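Local coordinates for NIF3-related protein (Bacillus cereus, PDB 2GX8) that is of unknown function but binds a pair of zinc ions at a dimetal site of the Nif3 family and carries a probable regulatory domain, at residues K107-G110 against K111-K115; Y124-H127 against T128-D131; K361-K364 against Q365-K369. All coordinates share one frame; numbering follows the deposited sequence.

Contact 1 (K107-G110 against K111-K115); sequences KAYG and KIIEK
Tyr109 and Ile113 sit one helical turn apart on the same side of helix 108-118. Their side chains cross at a slant. The CD1 methyl of Ile113 comes to 3.8 Å from CE2 of the Tyr109 ring, near the hydroxyl end. At chi1 180° the Tyr109 ring trails away from the backbone N and lies beside this methyl. Its OH is hydrogen-bonded to the carbonyl of Leu95. Leu100 packs against both Tyr109 and Ile113.

Ile112 lies on another side. Its CG1 branch runs beside the Ala108 carbonyl, 3.5 Å from that O, and its side chain also meets Val78 of helix 75-84. Met347 of a second subunit packs on Ala108, Tyr109 and Ile112. Ile103 of a third subunit packs on Ile113.

Lys111 folds back over the first turn. Its CG lies 3.3 Å from Lys107 O, and the chain bends at its last torsion (chi4 48°). NZ is hydrogen-bonded to the carbonyl of Thr105, just before the helix.

Backbone bonds hold these turns. Lys111 N donates to Lys107 O at 3.0 Å, and Glu114 N to Gly110 O at 2.9 Å. Ile112 N donates to Tyr109 O at 3.1 Å. The longer Ile113 N to Tyr109 O bond is weak.

These are the first two turns of the connecting helix in a beta-alpha-beta unit, between strands 88-91 and 122-125.

Contact 2 (Y124-H127 against T128-D131); sequences YAAH and TNVD. With ZN (zinc ion), chain M.
The His127 ring has the CG2 methyl of Thr128 over one face, 4.3 Å above its plane and offset toward the rim. Asp131 OD2 approaches the ring obliquely, 3.9 Å from CD2. The ring and carboxylate planes are 76° apart. His92 meets the His127 ring edge-to-face. Asp51 is hydrogen-bonded to ND1, which, with His92 at the ring, would limit its rotation. NE2 stays 4.1 Å from the zinc ion, too far to bind it.

Asp131 does bind this zinc ion, through OD1 at 2.3 Å; OD2 lies farther off, at 2.8 Å, at most a weak second ligand. His92 and Glu360 complete its protein ligands. Asp131 stands on the short helix 128-132, which begins about two residues beyond strand 122-125 of the mixed sheet. This helix brings Asp131 into the dimetal site of the Nif3 family.

Val130 N donates to His127 O at 3.0 Å. This bond ties the first turn of the helix to the loop. Next to this bond the packing is apolar. Val130 has CG2 anti to the carbonyl carbon, and this methyl meets Ala126 CB at 3.6 Å. Phe38 of helix 31-38 touches both side chains.

Contact 3 (K361-K364 against Q365-K369); sequences KVMK and QGVQK
Met363 and Val367 make the apolar contact, a turn apart on the buried side of helix 362-377. The Met363 CE methyl is 4.2 Å from Val367 CG2, a loose approach. Chi1 of 167° turns Val367 CG1 away from the backbone N and sets CG2 beside Met363 O, at 3.2 Å, alongside the carbonyl of the preceding turn. Ile69 of strand 66-70 packs on both residues, and His92, a zinc ligand, touches Met363.

Three backbone hydrogen bonds join the segments, all of the i to i+4 kind. Gly366 N donates to Val362 O at 3.2 Å. Val367 N donates to Met363 O at 2.9 Å, with an N-H...O angle of 164°. Gln368 N donates to Lys364 O at 3.0 Å. They form the opening turns of an alpha helix that follows directly on His357 and Glu360, both zinc ligands, and lies against the five-stranded sheet.

The polar side chains turn to other partners. Lys364 bends at chi3 (-139°), and its NZ is hydrogen-bonded to the carbonyl of Ser387. Lys361 NZ is bonded likewise to the carbonyl of Leu292. Gln368 keeps CB 3.2 Å from Lys364 O, and its side chain lies against Ile384 and Ala386 of strand 383-386. Gln365 also touches Ala386.

Overall arrangement
Contact 2 is buried, its centre about 7 Å from the centre of the chain. Contacts 1 and 3 are only partly buried. Contact 1 lies farthest out, its centre about 29 Å from that point, and two other subunits pack on it. No other protein chain of the assembly touches contacts 2 and 3. Helix 108-118 of contact 1 leads into strand 122-125 of contact 2. Contacts 2 and 3 meet directly, where Val130 CG1 lies 4.0 Å from Met363 CG. Contacts 1 and 3 pair backbone hydrogen bonds with apolar packing along a helix; contact 1 faces other subunits, contact 3 the five-stranded sheet. Contact 2 is a strand-to-helix corner that adds metal chemistry.

Contact 1 (K107-G110 against K111-K115)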
loop_
_atom_site.group_PDB
_atom_site.type_symbol
_atom_site.label_atom_id
_atom_site.label_comp_id
_atom_site.label_asym_id
_atom_site.label_seq_id
_atom_site.Cartn_x
_atom_site.Cartn_y
_atom_site.Cartn_z
ATOM N N LYS C 107 -29.346 -17.866 4.541
ATOM C CA LYS C 107 -28.219 -18.314 5.382
ATOM C C LYS C 107 -28.399 -17.994 6.851
ATOM O O LYS C 107 -29.087 -17.044 7.178
ATOM C CB LYS C 107 -26.902 -17.730 4.859
ATOM C CG LYS C 107 -26.628 -18.105 3.407
ATOM C CD LYS C 107 -25.266 -17.636 2.977
ATOM C CE LYS C 107 -25.065 -17.830 1.497
ATOM N NZ LYS C 107 -23.779 -17.204 1.091
ATOM N N ALA C 108 -27.777 -18.793 7.734
ATOM C CA ALA C 108 -27.933 -18.606 9.193
ATOM C C ALA C 108 -27.686 -17.184 9.668
ATOM O O ALA C 108 -28.418 -16.661 10.501
ATOM C CB ALA C 108 -27.060 -19.559 9.971
ATOM N N TYR C 109 -26.641 -16.569 9.130
ATOM C CA TYR C 109 -26.252 -15.225 9.518
ATOM C C TYR C 109 -27.232 -14.167 9.079
ATOM O O TYR C 109 -27.572 -13.280 9.857
ATOM C CB TYR C 109 -24.873 -14.925 8.950
ATOM C CG TYR C 109 -24.364 -13.550 9.285
ATOM C CD1 TYR C 109 -24.094 -13.204 10.605
ATOM C CD2 TYR C 109 -24.129 -12.608 8.294
ATOM C CE1 TYR C 109 -23.611 -11.967 10.945
ATOM C CE2 TYR C 109 -23.648 -11.346 8.624
ATOM C CZ TYR C 109 -23.377 -11.042 9.961
ATOM O OH TYR C 109 -22.881 -9.818 10.344
ATOM N N GLY C 110 -27.688 -14.265 7.824
ATOM C CA GLY C 110 -28.643 -13.308 7.258
ATOM C C GLY C 110 -29.982 -13.402 7.966
ATOM O O GLY C 110 -30.696 -12.412 8.066
ATOM N N LYS C 111 -30.316 -14.594 8.459
ATOM C CA LYS C 111 -31.539 -14.835 9.209
ATOM C C LYS C 111 -31.543 -14.118 10.565
ATOM O O LYS C 111 -32.603 -13.816 11.101
ATOM C CB LYS C 111 -31.713 -16.335 9.462
ATOM C CG LYS C 111 -32.201 -17.155 8.299
ATOM C CD LYS C 111 -32.287 -18.598 8.732
ATOM C CE LYS C 111 -33.126 -19.392 7.767
ATOM N NZ LYS C 111 -32.717 -19.110 6.385
ATOM N N ILE C 112 -30.371 -13.862 11.125
ATOM C CA ILE C 112 -30.274 -13.153 12.410
ATOM C C ILE C 112 -30.592 -11.697 12.176
ATOM O O ILE C 112 -31.398 -11.105 12.891
ATOM C CB ILE C 112 -28.859 -13.252 13.039
ATOM C CG1 ILE C 112 -28.516 -14.706 13.368
ATOM C CG2 ILE C 112 -28.809 -12.425 14.335
ATOM C CD1 ILE C 112 -27.077 -14.925 13.794
ATOM N N ILE C 113 -29.963 -11.123 11.155
ATOM C CA ILE C 113 -30.205 -9.722 10.770
ATOM C C ILE C 113 -31.684 -9.532 10.403
ATOM O O ILE C 113 -32.321 -8.548 10.799
ATOM C CB ILE C 113 -29.289 -9.351 9.589
ATOM C CG1 ILE C 113 -27.824 -9.425 10.044
ATOM C CG2 ILE C 113 -29.562 -7.952 9.081
ATOM C CD1 ILE C 113 -26.874 -9.270 8.908
ATOM N N GLU C 114 -32.224 -10.495 9.659
ATOM C CA GLU C 114 -33.649 -10.481 9.242
ATOM C C GLU C 114 -34.579 -10.538 10.450
ATOM O O GLU C 114 -35.560 -9.793 10.534
ATOM C CB GLU C 114 -33.925 -11.677 8.328
ATOM C CG GLU C 114 -35.383 -11.843 7.920
ATOM C CD GLU C 114 -35.626 -13.078 7.056
ATOM O OE1 GLU C 114 -35.122 -14.155 7.430
ATOM O OE2 GLU C 114 -36.331 -12.972 6.022
ATOM N N LYS C 115 -34.277 -11.430 11.385
ATOM C CA LYS C 115 -35.083 -11.561 12.588
ATOM C C LYS C 115 -35.062 -10.251 13.398
ATOM O O LYS C 115 -36.109 -9.814 13.889
ATOM C CB LYS C 115 -34.638 -12.772 13.402
ATOM C CG LYS C 115 -35.425 -13.002 14.677
ATOM C CD LYS C 115 -35.257 -14.436 15.234
ATOM C CE LYS C 115 -36.154 -15.411 14.457
ATOM N NZ LYS C 115 -36.030 -16.823 14.902
#

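Contact 2 (Y124-H127 against T128-D131)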
loop_
_atom_site.group_PDB
_atom_site.type_symbol
_atom_site.label_atom_id
_atom_site.label_comp_id
_atom_site.label_asym_id
_atom_site.label_seq_id
_atom_site.Cartn_x
_atom_site.Cartn_y
_atom_site.Cartn_z
ATOM N N TYR C 124 -26.760 -2.974 19.396
ATOM C CA TYR C 124 -25.717 -2.026 19.708
ATOM C C TYR C 124 -24.443 -2.773 20.091
ATOM O O TYR C 124 -24.483 -3.693 20.922
ATOM C CB TYR C 124 -26.213 -1.106 20.842
ATOM C CG TYR C 124 -25.199 -0.105 21.352
ATOM C CD1 TYR C 124 -24.294 -0.465 22.363
ATOM C CD2 TYR C 124 -25.156 1.189 20.862
ATOM C CE1 TYR C 124 -23.374 0.418 22.855
ATOM C CE2 TYR C 124 -24.216 2.101 21.362
ATOM C CZ TYR C 124 -23.339 1.694 22.361
ATOM O OH TYR C 124 -22.400 2.542 22.880
ATOM N N ALA C 125 -23.305 -2.412 19.501
ATOM C CA ALA C 125 -22.073 -3.126 19.861
ATOM C C ALA C 125 -21.194 -2.349 20.827
ATOM O O ALA C 125 -20.936 -1.164 20.635
ATOM C CB ALA C 125 -21.291 -3.495 18.641
ATOM N N ALA C 126 -20.739 -3.030 21.869
ATOM C CA ALA C 126 -19.820 -2.446 22.833
ATOM C C ALA C 126 -18.642 -3.391 22.929
ATOM O O ALA C 126 -18.593 -4.230 23.831
ATOM C CB ALA C 126 -20.488 -2.358 24.138
ATOM N N HIS C 127 -17.696 -3.274 22.005
ATOM C CA HIS C 127 -16.601 -4.227 21.966
ATOM C C HIS C 127 -15.373 -3.860 22.793
ATOM O O HIS C 127 -15.408 -4.018 24.007
ATOM C CB HIS C 127 -16.299 -4.675 20.519
ATOM C CG HIS C 127 -15.397 -5.873 20.420
ATOM N ND1 HIS C 127 -14.517 -6.061 19.369
ATOM C CD2 HIS C 127 -15.203 -6.918 21.261
ATOM C CE1 HIS C 127 -13.832 -7.176 19.560
ATOM N NE2 HIS C 127 -14.222 -7.711 20.705
ATOM N N THR C 128 -14.301 -3.363 22.181
ATOM C CA THR C 128 -13.090 -3.094 22.965
ATOM C C THR C 128 -13.253 -2.059 24.061
ATOM O O THR C 128 -12.488 -2.058 25.020
ATOM C CB THR C 128 -11.853 -2.777 22.121
ATOM O OG1 THR C 128 -12.200 -1.787 21.153
ATOM C CG2 THR C 128 -11.324 -4.051 21.430
ATOM N N ASN C 129 -14.227 -1.178 23.929
ATOM C CA ASN C 129 -14.467 -0.221 25.014
ATOM C C ASN C 129 -14.870 -0.901 26.361
ATOM O O ASN C 129 -14.638 -0.343 27.422
ATOM C CB ASN C 129 -15.441 0.910 24.593
ATOM C CG ASN C 129 -16.797 0.390 24.059
ATOM O OD1 ASN C 129 -17.849 0.916 24.418
ATOM N ND2 ASN C 129 -16.769 -0.632 23.205
ATOM N N VAL C 130 -15.450 -2.101 26.301
ATOM C CA VAL C 130 -15.848 -2.865 27.499
ATOM C C VAL C 130 -14.647 -3.716 28.014
ATOM O O VAL C 130 -14.591 -4.112 29.177
ATOM C CB VAL C 130 -17.149 -3.700 27.236
ATOM C CG1 VAL C 130 -17.524 -4.586 28.418
ATOM C CG2 VAL C 130 -18.308 -2.771 26.916
ATOM N N ASP C 131 -13.675 -3.953 27.134
ATOM C CA ASP C 131 -12.457 -4.678 27.466
ATOM C C ASP C 131 -11.498 -3.778 28.235
ATOM O O ASP C 131 -10.850 -4.204 29.194
ATOM C CB ASP C 131 -11.761 -5.111 26.174
ATOM C CG ASP C 131 -12.477 -6.233 25.469
ATOM O OD1 ASP C 131 -12.411 -7.366 25.990
ATOM O OD2 ASP C 131 -13.050 -6.013 24.373
HETATM ZN ZN ZN M . -13.710 -8.712 24.687
#

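Contact 3 (K361-K364 against Q365-K369)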
loop_
_atom_site.group_PDB
_atom_site.type_symbol
_atom_site.label_atom_id
_atom_site.label_comp_id
_atom_site.label_asym_id
_atom_site.label_seq_id
_atom_site.Cartn_x
_atom_site.Cartn_y
_atom_site.Cartn_z
ATOM N N LYS C 361 -18.225 -14.048 29.022
ATOM C CA LYS C 361 -19.640 -14.061 29.304
ATOM C C LYS C 361 -19.947 -13.374 30.652
ATOM O O LYS C 361 -21.093 -13.016 30.911
ATOM C CB LYS C 361 -20.106 -15.518 29.313
ATOM C CG LYS C 361 -19.502 -16.325 30.460
ATOM C CD LYS C 361 -20.047 -17.716 30.478
ATOM C CE LYS C 361 -19.541 -18.525 31.675
ATOM N NZ LYS C 361 -18.255 -19.181 31.446
ATOM N N VAL C 362 -18.926 -13.180 31.502
ATOM C CA VAL C 362 -19.104 -12.550 32.844
ATOM C C VAL C 362 -19.567 -11.125 32.699
ATOM O O VAL C 362 -20.082 -10.505 33.605
ATOM C CB VAL C 362 -17.797 -12.515 33.630
ATOM C CG1 VAL C 362 -17.447 -13.893 34.103
ATOM C CG2 VAL C 362 -16.673 -11.899 32.771
ATOM N N MET C 363 -19.356 -10.623 31.506
ATOM C CA MET C 363 -19.690 -9.278 31.152
ATOM C C MET C 363 -21.199 -9.033 31.065
ATOM O O MET C 363 -21.644 -7.910 31.209
ATOM C CB MET C 363 -18.881 -8.948 29.887
ATOM C CG MET C 363 -19.487 -8.081 28.888
ATOM S SD MET C 363 -20.647 -8.976 27.840
ATOM C CE MET C 363 -21.614 -7.485 27.471
ATOM N N LYS C 364 -21.991 -10.087 30.875
ATOM C CA LYS C 364 -23.444 -9.900 30.767
ATOM C C LYS C 364 -24.061 -9.520 32.092
ATOM O O LYS C 364 -24.794 -8.549 32.156
ATOM C CB LYS C 364 -24.159 -11.149 30.298
ATOM C CG LYS C 364 -23.609 -11.849 29.102
ATOM C CD LYS C 364 -24.517 -13.030 28.938
ATOM C CE LYS C 364 -23.773 -14.238 28.588
ATOM N NZ LYS C 364 -24.683 -15.391 28.655
ATOM N N GLN C 365 -23.796 -10.313 33.127
ATOM C CA GLN C 365 -24.341 -10.053 34.462
ATOM C C GLN C 365 -23.699 -8.794 35.025
ATOM O O GLN C 365 -24.332 -8.065 35.784
ATOM C CB GLN C 365 -24.051 -11.220 35.412
ATOM C CG GLN C 365 -24.667 -12.582 35.048
ATOM C CD GLN C 365 -25.964 -12.885 35.769
ATOM O OE1 GLN C 365 -26.845 -13.566 35.227
ATOM N NE2 GLN C 365 -26.082 -12.403 37.005
ATOM N N GLY C 366 -22.443 -8.549 34.644
ATOM C CA GLY C 366 -21.697 -7.371 35.092
ATOM C C GLY C 366 -22.257 -6.066 34.569
ATOM O O GLY C 366 -22.531 -5.137 35.344
ATOM N N VAL C 367 -22.424 -5.998 33.249
ATOM C CA VAL C 367 -23.012 -4.833 32.590
ATOM C C VAL C 367 -24.475 -4.677 32.989
ATOM O O VAL C 367 -24.948 -3.559 33.127
ATOM C CB VAL C 367 -22.860 -4.900 31.057
ATOM C CG1 VAL C 367 -23.737 -3.857 30.358
ATOM C CG2 VAL C 367 -21.399 -4.714 30.673
ATOM N N GLN C 368 -25.175 -5.797 33.180
ATOM C CA GLN C 368 -26.574 -5.772 33.639
ATOM C C GLN C 368 -26.703 -5.062 34.984
ATOM O O GLN C 368 -27.625 -4.266 35.161
ATOM C CB GLN C 368 -27.162 -7.179 33.756
ATOM C CG GLN C 368 -28.573 -7.231 34.345
ATOM C CD GLN C 368 -28.969 -8.626 34.867
ATOM O OE1 GLN C 368 -30.072 -9.115 34.585
ATOM N NE2 GLN C 368 -28.062 -9.273 35.625
ATOM N N LYS C 369 -25.794 -5.347 35.926
ATOM C CA LYS C 369 -25.857 -4.699 37.244
ATOM C C LYS C 369 -25.591 -3.203 37.081
ATOM O O LYS C 369 -26.457 -2.371 37.381
ATOM C CB LYS C 369 -24.874 -5.299 38.270
ATOM C CG LYS C 369 -24.896 -4.480 39.587
ATOM C CD LYS C 369 -23.683 -4.608 40.568
ATOM C CE LYS C 369 -23.818 -5.697 41.664
ATOM N NZ LYS C 369 -23.712 -7.117 41.172
#